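Local coordinates for protein response regulator (Caulobacter vibrioides, PDB 3N0R) that probably controls the general stress response as a phosphorylation-switched anti-anti-sigma factor, pairing a sigma-like domain with a receiver domain, at residues Asp150-Ile155 with Thr266-Ile271; Arg117-Leu122 with Gly142-Leu147; Glu177-Glu182 with Phe262-Val267. The protein carries 1 engineered substitution. One frame throughout, in Å; residues are numbered along the deposited sequence. Where two conformers were deposited one is given.

After several N-terminal helices the chain reaches helix 115-125, passes through helix 130-137 and turns back with helix 141-156. Interaction 2 closes this short loop inside the sigma-like domain. The chain then enters the parallel sheet of the receiver. Interaction 1 closes the widest loop, from the far half of helix 141-156 to helix 264-277. Interaction 3 opens later, within that loop, at helix 170-182, and closes on the same stretch at the start of helix 264-277, sharing Thr266 and Val267. Interactions 1 and 2 follow one another on helix 141-156. Helix 264-277 thus lies between the sigma-like domain and helix 170-182.

Interaction 1. Residues Asp150-Ile155 with Thr266-Ile271; sequences DAQAEI and TVKAAI
Ile155 and Lys268 meet where the sigma-like domain packs on the receiver domain. This is a helix-to-helix interface between domains. Helix 141-156 supplies Ile155, and helix 264-277, the last helix of the receiver's alpha/beta fold, supplies Lys268. The two side chains cross obliquely. The branch methyl CG2 of Ile155 rests against Lys268 CG at 4.2 Å, so the isoleucine touches the aliphatic root of the lysine and not its charged end. Ile155 CG2 stands anti to the backbone N, which leaves CG1 beside that N. Lys268 starts with CG anti to its own N (chi1 171°), runs straight through chi2, then bends at chi3 and chi4. The bent chain carries NZ to helix 141-156, where it forms a salt bridge with Asp156, the residue after Ile155. Lys268 was modelled in two conformers, so this path describes one of them.

The backbones stay well apart here. The nearest CA atoms of 150-155 and 266-271, those of Ile155 and Ala269, are 8.2 Å apart. Phe120 of helix 115-125 also packs on Ile155, Lys268 and Ala269, and so joins both helices. Glu154 turns to the same helix 115-125 and pairs with Arg117. At the polar margin, Gln152 reaches out in an extended chain. Its NE2 lies 4.2 Å from Lys268 NZ, and no hydrogen bond joins these two nitrogens.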
loop_
_atom_site.group_PDB
_atom_site.type_symbol
_atom_site.label_atom_id
_atom_site.label_comp_id
_atom_site.label_asym_id
_atom_site.label_seq_id
_atom_site.Cartn_x
_atom_site.Cartn_y
_atom_site.Cartn_z
ATOM N N ASP A 150 -16.021 1.593 8.402
ATOM C CA ASP A 150 -15.312 2.477 9.331
ATOM C C ASP A 150 -14.097 3.111 8.663
ATOM O O ASP A 150 -13.877 4.324 8.756
ATOM C CB ASP A 150 -14.861 1.722 10.592
ATOM C CG ASP A 150 -15.980 1.510 11.591
ATOM O OD1 ASP A 150 -17.099 2.019 11.368
ATOM O OD2 ASP A 150 -15.728 0.841 12.616
ATOM N N ALA A 151 -13.293 2.283 8.005
ATOM C CA ALA A 151 -12.092 2.780 7.357
ATOM C C ALA A 151 -12.436 3.740 6.230
ATOM O O ALA A 151 -11.765 4.756 6.048
ATOM C CB ALA A 151 -11.258 1.623 6.841
ATOM N N GLN A 152 -13.481 3.426 5.466
ATOM C CA GLN A 152 -13.859 4.274 4.345
ATOM C C GLN A 152 -14.204 5.684 4.822
ATOM O O GLN A 152 -13.819 6.678 4.201
ATOM C CB GLN A 152 -15.031 3.656 3.587
ATOM C CG GLN A 152 -15.389 4.378 2.303
ATOM C CD GLN A 152 -16.460 3.647 1.520
ATOM O OE1 GLN A 152 -16.821 2.512 1.849
ATOM N NE2 GLN A 152 -16.973 4.289 0.479
ATOM N N ALA A 153 -14.925 5.769 5.932
ATOM C CA ALA A 153 -15.277 7.061 6.497
ATOM C C ALA A 153 -14.027 7.830 6.922
ATOM O O ALA A 153 -13.930 9.034 6.685
ATOM C CB ALA A 153 -16.238 6.897 7.668
ATOM N N GLU A 154 -13.073 7.140 7.555
ATOM C CA GLU A 154 -11.823 7.778 7.988
ATOM C C GLU A 154 -11.018 8.304 6.807
ATOM O O GLU A 154 -10.463 9.408 6.849
ATOM C CB GLU A 154 -10.970 6.800 8.805
ATOM C CG GLU A 154 -11.575 6.499 10.147
ATOM C CD GLU A 154 -10.896 5.369 10.883
ATOM O OE1 GLU A 154 -9.823 4.906 10.447
ATOM O OE2 GLU A 154 -11.456 4.930 11.910
ATOM N N ILE A 155 -10.918 7.495 5.764
ATOM C CA ILE A 155 -10.173 7.894 4.587
ATOM C C ILE A 155 -10.872 9.050 3.866
ATOM O O ILE A 155 -10.234 10.035 3.491
ATOM C CB ILE A 155 -9.911 6.686 3.680
ATOM C CG1 ILE A 155 -8.953 5.731 4.402
ATOM C CG2 ILE A 155 -9.347 7.143 2.337
ATOM C CD1 ILE A 155 -8.849 4.376 3.794
ATOM N N THR A 266 -7.846 1.140 -5.748
ATOM C CA THR A 266 -6.446 1.025 -5.346
ATOM C C THR A 266 -5.804 2.398 -5.187
ATOM O O THR A 266 -4.929 2.577 -4.350
ATOM C CB THR A 266 -5.604 0.189 -6.331
ATOM O OG1 THR A 266 -5.415 0.904 -7.560
ATOM C CG2 THR A 266 -6.257 -1.164 -6.584
ATOM N N VAL A 267 -6.251 3.363 -5.987
ATOM C CA VAL A 267 -5.758 4.730 -5.876
ATOM C C VAL A 267 -6.270 5.380 -4.590
ATOM O O VAL A 267 -5.511 6.042 -3.873
ATOM C CB VAL A 267 -6.155 5.544 -7.107
ATOM C CG1 VAL A 267 -5.755 7.003 -6.935
ATOM C CG2 VAL A 267 -5.494 4.947 -8.340
ATOM N N LYS A 268 -7.554 5.196 -4.293
ATOM C CA LYS A 268 -8.106 5.676 -3.029
ATOM C C LYS A 268 -7.314 5.113 -1.857
ATOM O O LYS A 268 -6.985 5.833 -0.915
ATOM C CB LYS A 268 -9.586 5.304 -2.871
ATOM C CG LYS A 268 -10.121 5.596 -1.466
ATOM C CD LYS A 268 -11.610 5.281 -1.312
ATOM C CE LYS A 268 -12.480 6.363 -1.934
ATOM N NZ LYS A 268 -13.778 6.516 -1.219
ATOM N N ALA A 269 -7.016 3.818 -1.915
ATOM C CA ALA A 269 -6.296 3.176 -0.819
ATOM C C ALA A 269 -4.874 3.716 -0.676
ATOM O O ALA A 269 -4.437 3.997 0.440
ATOM C CB ALA A 269 -6.282 1.656 -0.997
ATOM N N ALA A 270 -4.143 3.831 -1.782
ATOM C CA ALA A 270 -2.764 4.299 -1.715
ATOM C C ALA A 270 -2.692 5.744 -1.226
ATOM O O ALA A 270 -1.879 6.078 -0.364
ATOM C CB ALA A 270 -2.078 4.138 -3.060
ATOM N N ILE A 271 -3.538 6.605 -1.779
ATOM C CA ILE A 271 -3.594 7.988 -1.324
ATOM C C ILE A 271 -4.029 8.055 0.140
ATOM O O ILE A 271 -3.455 8.808 0.930
ATOM C CB ILE A 271 -4.517 8.833 -2.220
ATOM C CG1 ILE A 271 -3.892 8.970 -3.611
ATOM C CG2 ILE A 271 -4.796 10.199 -1.588
ATOM C CD1 ILE A 271 -4.770 9.682 -4.622
#

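Interaction 2. Residues Arg117-Leu122 with Gly142-Leu147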
loop_
_atom_site.group_PDB
_atom_site.type_symbol
_atom_site.label_atom_id
_atom_site.label_comp_id
_atom_site.label_asym_id
_atom_site.label_seq_id
_atom_site.Cartn_x
_atom_site.Cartn_y
_atom_site.Cartn_z
ATOM N N ARG A 117 -8.635 -0.780 9.132
ATOM C CA ARG A 117 -7.739 -0.402 8.047
ATOM C C ARG A 117 -7.215 -1.622 7.290
ATOM O O ARG A 117 -7.069 -1.585 6.065
ATOM C CB ARG A 117 -6.580 0.437 8.572
ATOM C CG ARG A 117 -5.819 1.155 7.487
ATOM C CD ARG A 117 -6.687 2.145 6.699
ATOM N NE ARG A 117 -7.333 3.143 7.548
ATOM C CZ ARG A 117 -6.999 4.434 7.603
ATOM N NH1 ARG A 117 -6.015 4.919 6.851
ATOM N NH2 ARG A 117 -7.668 5.250 8.409
ATOM N N GLN A 118 -6.972 -2.714 8.010
ATOM C CA GLN A 118 -6.610 -3.966 7.368
ATOM C C GLN A 118 -7.713 -4.398 6.402
ATOM O O GLN A 118 -7.435 -4.740 5.262
ATOM C CB GLN A 118 -6.391 -5.052 8.419
ATOM C CG GLN A 118 -5.258 -4.768 9.379
ATOM C CD GLN A 118 -5.327 -5.661 10.592
ATOM O OE1 GLN A 118 -5.735 -6.815 10.493
ATOM N NE2 GLN A 118 -4.947 -5.133 11.750
ATOM N N ALA A 119 -8.960 -4.391 6.864
ATOM C CA ALA A 119 -10.078 -4.827 6.030
ATOM C C ALA A 119 -10.185 -3.969 4.767
ATOM O O ALA A 119 -10.401 -4.472 3.660
ATOM C CB ALA A 119 -11.383 -4.790 6.809
ATOM N N PHE A 120 -10.023 -2.663 4.936
ATOM C CA PHE A 120 -10.075 -1.764 3.809
ATOM C C PHE A 120 -8.933 -2.008 2.826
ATOM O O PHE A 120 -9.149 -2.075 1.619
ATOM C CB PHE A 120 -10.053 -0.314 4.288
ATOM C CG PHE A 120 -10.172 0.664 3.178
ATOM C CD1 PHE A 120 -11.415 0.970 2.634
ATOM C CD2 PHE A 120 -9.043 1.254 2.637
ATOM C CE1 PHE A 120 -11.527 1.851 1.583
ATOM C CE2 PHE A 120 -9.154 2.137 1.584
ATOM C CZ PHE A 120 -10.397 2.434 1.063
ATOM N N LEU A 121 -7.711 -2.154 3.323
ATOM C CA LEU A 121 -6.612 -2.410 2.399
ATOM C C LEU A 121 -6.722 -3.776 1.706
ATOM O O LEU A 121 -6.407 -3.898 0.516
ATOM C CB LEU A 121 -5.255 -2.264 3.079
ATOM C CG LEU A 121 -4.907 -0.851 3.555
ATOM C CD1 LEU A 121 -3.486 -0.845 4.106
ATOM C CD2 LEU A 121 -5.056 0.189 2.448
ATOM N N LEU A 122 -7.171 -4.800 2.427
ATOM C CA LEU A 122 -7.296 -6.125 1.824
ATOM C C LEU A 122 -8.244 -6.091 0.627
ATOM O O LEU A 122 -8.011 -6.759 -0.374
ATOM C CB LEU A 122 -7.798 -7.139 2.861
ATOM C CG LEU A 122 -6.763 -7.562 3.909
ATOM C CD1 LEU A 122 -7.422 -8.337 5.033
ATOM C CD2 LEU A 122 -5.616 -8.368 3.288
ATOM N N GLY A 142 -20.483 -9.894 8.096
ATOM C CA GLY A 142 -21.000 -8.658 8.657
ATOM C C GLY A 142 -19.912 -7.812 9.297
ATOM O O GLY A 142 -19.886 -6.586 9.169
ATOM N N GLU A 143 -19.000 -8.466 10.002
ATOM C CA GLU A 143 -17.907 -7.753 10.644
ATOM C C GLU A 143 -16.958 -7.134 9.623
ATOM O O GLU A 143 -16.529 -5.993 9.792
ATOM C CB GLU A 143 -17.162 -8.660 11.630
ATOM C CG GLU A 143 -15.904 -8.041 12.233
ATOM C CD GLU A 143 -16.181 -6.880 13.170
ATOM O OE1 GLU A 143 -17.366 -6.546 13.397
ATOM O OE2 GLU A 143 -15.200 -6.296 13.683
ATOM N N VAL A 144 -16.626 -7.851 8.550
ATOM C CA VAL A 144 -15.742 -7.257 7.565
ATOM C C VAL A 144 -16.401 -6.027 6.917
ATOM O O VAL A 144 -15.736 -5.014 6.690
ATOM C CB VAL A 144 -15.240 -8.285 6.532
ATOM C CG1 VAL A 144 -16.286 -8.544 5.465
ATOM C CG2 VAL A 144 -13.943 -7.805 5.920
ATOM N N GLU A 145 -17.699 -6.096 6.652
ATOM C CA GLU A 145 -18.402 -4.950 6.085
ATOM C C GLU A 145 -18.385 -3.754 7.038
ATOM O O GLU A 145 -18.192 -2.611 6.616
ATOM C CB GLU A 145 -19.839 -5.316 5.709
ATOM C CG GLU A 145 -19.933 -6.364 4.605
ATOM C CD GLU A 145 -19.509 -5.839 3.242
ATOM O OE1 GLU A 145 -20.393 -5.430 2.458
ATOM O OE2 GLU A 145 -18.297 -5.842 2.946
ATOM N N ARG A 146 -18.560 -4.011 8.333
ATOM C CA ARG A 146 -18.512 -2.942 9.334
ATOM C C ARG A 146 -17.124 -2.302 9.361
ATOM O O ARG A 146 -16.990 -1.081 9.380
ATOM C CB ARG A 146 -18.843 -3.496 10.723
ATOM C CG ARG A 146 -18.980 -2.437 11.807
ATOM C CD ARG A 146 -19.062 -3.046 13.211
ATOM N NE ARG A 146 -17.786 -3.623 13.630
ATOM C CZ ARG A 146 -16.753 -2.909 14.067
ATOM N NH1 ARG A 146 -16.845 -1.588 14.153
ATOM N NH2 ARG A 146 -15.627 -3.512 14.423
ATOM N N LEU A 147 -16.095 -3.147 9.353
ATOM C CA LEU A 147 -14.714 -2.684 9.381
ATOM C C LEU A 147 -14.396 -1.831 8.159
ATOM O O LEU A 147 -13.815 -0.755 8.284
ATOM C CB LEU A 147 -13.762 -3.880 9.465
ATOM C CG LEU A 147 -13.741 -4.652 10.786
ATOM C CD1 LEU A 147 -12.935 -5.933 10.637
ATOM C CD2 LEU A 147 -13.199 -3.794 11.932
#
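The CB of Ala119 fits between Val144 and Leu147, which stand one turn apart on helix 141-156, in a helix-helix contact of the sigma-like domain. Helices 115-125, 130-137 and 141-156 lie in the part of PhyR that resembles a sigma factor. The tight part is small and wholly apolar. Ala119 CB lies 3.7 Å from Leu147 CB, so the two helices touch at the roots of their side chains. The CA atoms of Ala119 and Leu147 are only 6.1 Å apart, and the small alanine permits this approach. Val144 adds a second touch: its CG2, anti to the backbone N, lies 4.1 Å from Ala119 CB. Val144 has two deposited conformers, and this describes one. Leu137 of helix 130-137 and Ile148 also pack on Ala119. Gln118, next to Ala119, packs on Tyr37 of helix 31-42.

The outer side of helix 141-156 is looser and polar. Glu143 and Arg146 do not touch residues 117-122. They pair with each other along their own helix. Arg146 grips the carboxylate side-on, one nitrogen to each oxygen, and a second salt bridge ties its NH1 to Asp150. Arg146 NH2 holds Glu143 OE2 at 2.9 Å. The straighter bond runs from Arg146 NE to Glu143 OE1, 3.0 Å long with an N-H...O angle of 175°.

Interaction 3. Residues Glu177-Glu182 with Phe262-Val267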
loop_
_atom_site.group_PDB
_atom_site.type_symbol
_atom_site.label_atom_id
_atom_site.label_comp_id
_atom_site.label_asym_id
_atom_site.label_seq_id
_atom_site.Cartn_x
_atom_site.Cartn_y
_atom_site.Cartn_z
ATOM N N GLU A 177 -5.451 12.454 -12.673
ATOM C CA GLU A 177 -6.019 13.734 -12.251
ATOM C C GLU A 177 -7.501 13.572 -11.899
ATOM O O GLU A 177 -7.984 14.116 -10.900
ATOM C CB GLU A 177 -5.857 14.807 -13.336
ATOM C CG GLU A 177 -6.493 16.163 -12.977
ATOM C CD GLU A 177 -7.969 16.260 -13.369
ATOM O OE1 GLU A 177 -8.441 15.450 -14.198
ATOM O OE2 GLU A 177 -8.673 17.150 -12.840
ATOM N N ALA A 178 -8.224 12.814 -12.716
ATOM C CA ALA A 178 -9.651 12.628 -12.486
ATOM C C ALA A 178 -9.893 11.904 -11.170
ATOM O O ALA A 178 -10.764 12.288 -10.388
ATOM C CB ALA A 178 -10.281 11.867 -13.637
ATOM N N LEU A 179 -9.109 10.858 -10.919
ATOM C CA LEU A 179 -9.267 10.094 -9.689
ATOM C C LEU A 179 -8.929 10.949 -8.462
ATOM O O LEU A 179 -9.632 10.915 -7.455
ATOM C CB LEU A 179 -8.422 8.820 -9.737
ATOM C CG LEU A 179 -8.899 7.802 -10.779
ATOM C CD1 LEU A 179 -7.930 6.627 -10.861
ATOM C CD2 LEU A 179 -10.293 7.309 -10.447
ATOM N N VAL A 180 -7.864 11.736 -8.553
ATOM C CA VAL A 180 -7.482 12.605 -7.440
ATOM C C VAL A 180 -8.564 13.642 -7.136
ATOM O O VAL A 180 -8.926 13.872 -5.974
ATOM C CB VAL A 180 -6.118 13.280 -7.697
ATOM C CG1 VAL A 180 -5.820 14.334 -6.635
ATOM C CG2 VAL A 180 -5.016 12.221 -7.741
ATOM N N ARG A 181 -9.089 14.258 -8.188
ATOM C CA ARG A 181 -10.170 15.230 -8.033
ATOM C C ARG A 181 -11.417 14.576 -7.418
ATOM O O ARG A 181 -12.103 15.174 -6.588
ATOM C CB ARG A 181 -10.513 15.839 -9.397
ATOM C CG ARG A 181 -11.717 16.756 -9.428
ATOM C CD ARG A 181 -11.927 17.316 -10.831
ATOM N NE ARG A 181 -10.938 18.341 -11.153
ATOM C CZ ARG A 181 -11.210 19.642 -11.212
ATOM N NH1 ARG A 181 -12.441 20.070 -10.982
ATOM N NH2 ARG A 181 -10.255 20.511 -11.506
ATOM N N GLU A 182 -11.722 13.356 -7.847
ATOM C CA GLU A 182 -12.885 12.627 -7.347
ATOM C C GLU A 182 -12.797 12.372 -5.840
ATOM O O GLU A 182 -13.819 12.225 -5.177
ATOM C CB GLU A 182 -13.074 11.299 -8.105
ATOM C CG GLU A 182 -14.159 10.389 -7.499
ATOM C CD GLU A 182 -14.302 9.029 -8.192
ATOM O OE1 GLU A 182 -13.411 8.637 -8.973
ATOM O OE2 GLU A 182 -15.318 8.344 -7.944
ATOM N N PHE A 262 -5.266 2.230 -14.123
ATOM C CA PHE A 262 -5.752 2.388 -12.759
ATOM C C PHE A 262 -7.034 1.633 -12.461
ATOM O O PHE A 262 -7.975 1.654 -13.242
ATOM C CB PHE A 262 -5.944 3.875 -12.449
ATOM C CG PHE A 262 -4.717 4.698 -12.703
ATOM C CD1 PHE A 262 -3.561 4.466 -11.984
ATOM C CD2 PHE A 262 -4.712 5.685 -13.675
ATOM C CE1 PHE A 262 -2.416 5.214 -12.215
ATOM C CE2 PHE A 262 -3.570 6.442 -13.916
ATOM C CZ PHE A 262 -2.416 6.199 -13.184
ATOM N N GLN A 263 -7.061 0.977 -11.307
ATOM C CA GLN A 263 -8.311 0.544 -10.704
ATOM C C GLN A 263 -8.571 1.550 -9.602
ATOM O O GLN A 263 -7.755 1.683 -8.698
ATOM C CB GLN A 263 -8.183 -0.858 -10.118
ATOM C CG GLN A 263 -8.207 -1.958 -11.161
ATOM C CD GLN A 263 -8.226 -3.338 -10.541
ATOM O OE1 GLN A 263 -7.302 -3.724 -9.824
ATOM N NE2 GLN A 263 -9.290 -4.092 -10.807
ATOM N N PRO A 264 -9.695 2.278 -9.683
ATOM C CA PRO A 264 -9.958 3.410 -8.783
ATOM C C PRO A 264 -9.791 3.118 -7.293
ATOM O O PRO A 264 -9.237 3.958 -6.590
ATOM C CB PRO A 264 -11.410 3.778 -9.100
ATOM C CG PRO A 264 -11.582 3.377 -10.520
ATOM C CD PRO A 264 -10.758 2.126 -10.694
ATOM N N GLU A 265 -10.260 1.973 -6.810
ATOM C CA GLU A 265 -10.190 1.718 -5.376
ATOM C C GLU A 265 -8.756 1.595 -4.884
ATOM O O GLU A 265 -8.469 1.921 -3.734
ATOM C CB GLU A 265 -11.007 0.484 -4.987
ATOM C CG GLU A 265 -12.516 0.711 -4.999
ATOM C CD GLU A 265 -12.987 1.605 -3.854
ATOM O OE1 GLU A 265 -13.057 1.115 -2.704
ATOM O OE2 GLU A 265 -13.293 2.793 -4.101
ATOM N N THR A 266 -7.846 1.140 -5.748
ATOM C CA THR A 266 -6.446 1.025 -5.346
ATOM C C THR A 266 -5.804 2.398 -5.187
ATOM O O THR A 266 -4.929 2.577 -4.350
ATOM C CB THR A 266 -5.604 0.189 -6.331
ATOM O OG1 THR A 266 -5.415 0.904 -7.560
ATOM C CG2 THR A 266 -6.257 -1.164 -6.584
ATOM N N VAL A 267 -6.251 3.363 -5.987
ATOM C CA VAL A 267 -5.758 4.730 -5.876
ATOM C C VAL A 267 -6.270 5.380 -4.590
ATOM O O VAL A 267 -5.511 6.042 -3.873
ATOM C CB VAL A 267 -6.155 5.544 -7.107
ATOM C CG1 VAL A 267 -5.755 7.003 -6.935
ATOM C CG2 VAL A 267 -5.494 4.947 -8.340
#
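Leu179 carries CG anti to its carbonyl carbon (chi1 -67°), and chi2 near 174° spreads its two methyls toward residues 262-267. CD1 meets Phe262 and Val267, while CD2 meets Pro264. Phe262 CB lies 3.7 Å from Leu179 CD1, and the same methyl approaches the ring obliquely. Val267 sends CG2 to Leu179 CD1 at 3.9 Å, its side chain crossing the leucine at about a right angle. Pro264 CB lies 3.9 Å from Leu179 CD2 at the more exposed margin.

The contact belongs to the receiver's doubly wound alpha/beta fold. There the first helix after strand 162-166 and the last helix pack side by side on the same side of the sheet. Ile176, three residues before Leu179 on the same helix, also packs on both Phe262 and Val267.

Pro264 begins the last helix, and Gln263 is its N-cap residue. Thr266 OG1 donates a hydrogen bond to the backbone O of Gln263. On the far side of helix 170-182, Arg181 NE forms a salt bridge with Glu177 OE2 at 3.1 Å, with an N-H...O angle of 145°.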